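PDB 5TVA: 6-carboxyhexanoate--CoA ligase from Aquifex aeolicus, which belongs to the BioW family of CoA ligases and is modelled with adenosine monophosphate and coenzyme A bound. Local coordinates for residues 74-79 / 200-205. Sequence-based numbering, arbitrary orientation.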
loop_
_atom_site.group_PDB
_atom_site.type_symbol
_atom_site.label_atom_id
_atom_site.label_comp_id
_atom_site.label_asym_id
_atom_site.label_seq_id
_atom_site.Cartn_x
_atom_site.Cartn_y
_atom_site.Cartn_z
ATOM N N GLU A 74 3.242 -16.246 13.937
ATOM C CA GLU A 74 2.101 -17.151 13.822
ATOM C C GLU A 74 0.876 -16.583 14.527
ATOM O O GLU A 74 -0.257 -16.761 14.062
ATOM C CB GLU A 74 2.443 -18.534 14.386
ATOM C CG GLU A 74 3.687 -19.216 13.796
ATOM C CD GLU A 74 5.010 -18.531 14.142
ATOM O OE1 GLU A 74 5.032 -17.661 15.039
ATOM O OE2 GLU A 74 6.033 -18.858 13.500
ATOM N N GLU A 75 1.083 -15.895 15.649
ATOM C CA GLU A 75 -0.030 -15.311 16.386
ATOM C C GLU A 75 -0.517 -14.028 15.733
ATOM O O GLU A 75 -1.711 -13.709 15.790
ATOM C CB GLU A 75 0.390 -15.037 17.828
ATOM C CG GLU A 75 0.662 -16.297 18.632
ATOM C CD GLU A 75 1.301 -16.002 19.974
ATOM O OE1 GLU A 75 2.278 -15.211 20.013
ATOM O OE2 GLU A 75 0.815 -16.553 20.987
ATOM N N ALA A 76 0.403 -13.271 15.135
ATOM C CA ALA A 76 0.016 -12.054 14.438
ATOM C C ALA A 76 -0.755 -12.381 13.164
ATOM O O ALA A 76 -1.757 -11.728 12.847
ATOM C CB ALA A 76 1.260 -11.221 14.134
ATOM N N ARG A 77 -0.313 -13.409 12.439
ATOM C CA ARG A 77 -1.023 -13.850 11.249
ATOM C C ARG A 77 -2.348 -14.513 11.602
ATOM O O ARG A 77 -3.316 -14.406 10.841
ATOM C CB ARG A 77 -0.136 -14.793 10.444
ATOM C CG ARG A 77 1.184 -14.160 10.055
ATOM C CD ARG A 77 2.078 -15.127 9.310
ATOM N NE ARG A 77 3.291 -14.464 8.843
ATOM C CZ ARG A 77 4.346 -15.105 8.350
ATOM N NH1 ARG A 77 4.336 -16.425 8.271
ATOM N NH2 ARG A 77 5.410 -14.431 7.945
ATOM N N GLU A 78 -2.424 -15.179 12.751
ATOM C CA GLU A 78 -3.698 -15.732 13.192
ATOM C C GLU A 78 -4.699 -14.614 13.461
ATOM O O GLU A 78 -5.869 -14.689 13.055
ATOM C CB GLU A 78 -3.474 -16.585 14.441
ATOM C CG GLU A 78 -4.637 -17.470 14.857
ATOM C CD GLU A 78 -4.218 -18.532 15.873
ATOM O OE1 GLU A 78 -5.097 -19.042 16.606
ATOM O OE2 GLU A 78 -3.006 -18.848 15.939
ATOM N N PHE A 79 -4.244 -13.556 14.134
ATOM C CA PHE A 79 -5.091 -12.385 14.335
ATOM C C PHE A 79 -5.419 -11.715 13.002
ATOM O O PHE A 79 -6.552 -11.264 12.781
ATOM C CB PHE A 79 -4.395 -11.413 15.286
ATOM C CG PHE A 79 -5.193 -10.183 15.614
ATOM C CD1 PHE A 79 -6.327 -10.260 16.390
ATOM C CD2 PHE A 79 -4.770 -8.939 15.188
ATOM C CE1 PHE A 79 -7.050 -9.116 16.710
ATOM C CE2 PHE A 79 -5.487 -7.788 15.501
ATOM C CZ PHE A 79 -6.625 -7.878 16.266
ATOM N N VAL A 200 -5.671 -1.530 10.684
ATOM C CA VAL A 200 -5.338 -2.361 11.837
ATOM C C VAL A 200 -3.858 -2.714 11.750
ATOM O O VAL A 200 -3.454 -3.564 10.953
ATOM C CB VAL A 200 -6.222 -3.612 11.908
ATOM C CG1 VAL A 200 -6.006 -4.331 13.212
ATOM C CG2 VAL A 200 -7.678 -3.206 11.789
ATOM N N ARG A 201 -3.038 -2.064 12.581
ATOM C CA ARG A 201 -1.593 -2.266 12.553
ATOM C C ARG A 201 -1.217 -3.441 13.443
ATOM O O ARG A 201 -1.710 -3.556 14.564
ATOM C CB ARG A 201 -0.890 -0.991 13.002
ATOM C CG ARG A 201 -1.661 0.257 12.566
ATOM C CD ARG A 201 -0.990 1.528 13.010
ATOM N NE ARG A 201 0.448 1.454 12.800
ATOM C CZ ARG A 201 1.342 1.580 13.775
ATOM N NH1 ARG A 201 0.928 1.801 15.018
ATOM N NH2 ARG A 201 2.640 1.503 13.501
ATOM N N ILE A 202 -0.369 -4.333 12.935
ATOM C CA ILE A 202 -0.188 -5.636 13.561
ATOM C C ILE A 202 1.289 -6.014 13.538
ATOM O O ILE A 202 1.884 -6.134 12.461
ATOM C CB ILE A 202 -1.033 -6.713 12.866
ATOM C CG1 ILE A 202 -2.518 -6.444 13.134
ATOM C CG2 ILE A 202 -0.607 -8.104 13.314
ATOM C CD1 ILE A 202 -3.469 -7.245 12.266
ATOM N N THR A 203 1.874 -6.215 14.728
ATOM C CA THR A 203 3.296 -6.574 14.879
ATOM C C THR A 203 3.472 -7.829 15.734
ATOM O O THR A 203 2.811 -7.973 16.764
ATOM C CB THR A 203 4.112 -5.437 15.543
ATOM O OG1 THR A 203 3.485 -4.174 15.290
ATOM C CG2 THR A 203 5.538 -5.407 15.014
ATOM N N PRO A 204 4.359 -8.747 15.312
ATOM C CA PRO A 204 5.052 -8.739 14.024
ATOM C C PRO A 204 4.494 -9.780 13.052
ATOM O O PRO A 204 4.195 -10.909 13.451
ATOM C CB PRO A 204 6.487 -9.084 14.417
ATOM C CG PRO A 204 6.302 -10.050 15.578
ATOM C CD PRO A 204 4.980 -9.705 16.249
ATOM N N LEU A 205 4.366 -9.411 11.782
ATOM C CA LEU A 205 3.887 -10.342 10.772
ATOM C C LEU A 205 5.019 -11.110 10.087
ATOM O O LEU A 205 4.747 -11.946 9.213
ATOM C CB LEU A 205 3.019 -9.598 9.745
ATOM C CG LEU A 205 1.627 -9.192 10.253
ATOM C CD1 LEU A 205 0.921 -8.199 9.326
ATOM C CD2 LEU A 205 0.783 -10.440 10.417
#
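Arg77 sets its CG opposite its own carbonyl carbon (chi1 -57°) and then runs fully extended to NE, which carries the guanidinium out to the carbonyl of Leu205; Phe79 instead turns its CG opposite the backbone N (chi1 -178°), bringing the ring to Ile202. Arginine suits its place because one side of the guanidinium can offer two N-H groups to a single acceptor: NE and NH2 of Arg77 each lie 2.9 Å from Leu205 O. Both bonds are bent, with N-H...O angles near 140°, as expected when two donors share one oxygen, and this side-on grip helps to hold the planar group in this orientation. The aliphatic part of the same chain packs obliquely on leucine, Arg77 CG lying 3.8 Å from Leu205 CD2. Helix 73-85 here lies against strand 198-203 of the mixed six-stranded sheet, nearly antiparallel to it, with local axes 8.4 Å apart. Alanine permits this close approach: Ala76 CB sits 3.7 Å from Ile202 CG2, and Leu205 CD2 lies 3.7 Å from Ala76 C. The cis peptide before Pro204 marks the turn out of the strand. Further along the helix, the CD2-CE2 side of the Phe79 ring meets beta-branched residues: Ile202 CG1 lies at the ring edge in its plane, CD2 is 3.6 Å from Ile202 CD1, and CE2 is 4.2 Å from Val200 CG1. Tyr68 and Phe70 also meet this ring, extending the apolar layer onto the neighbouring strand 65-69 and the loop after it.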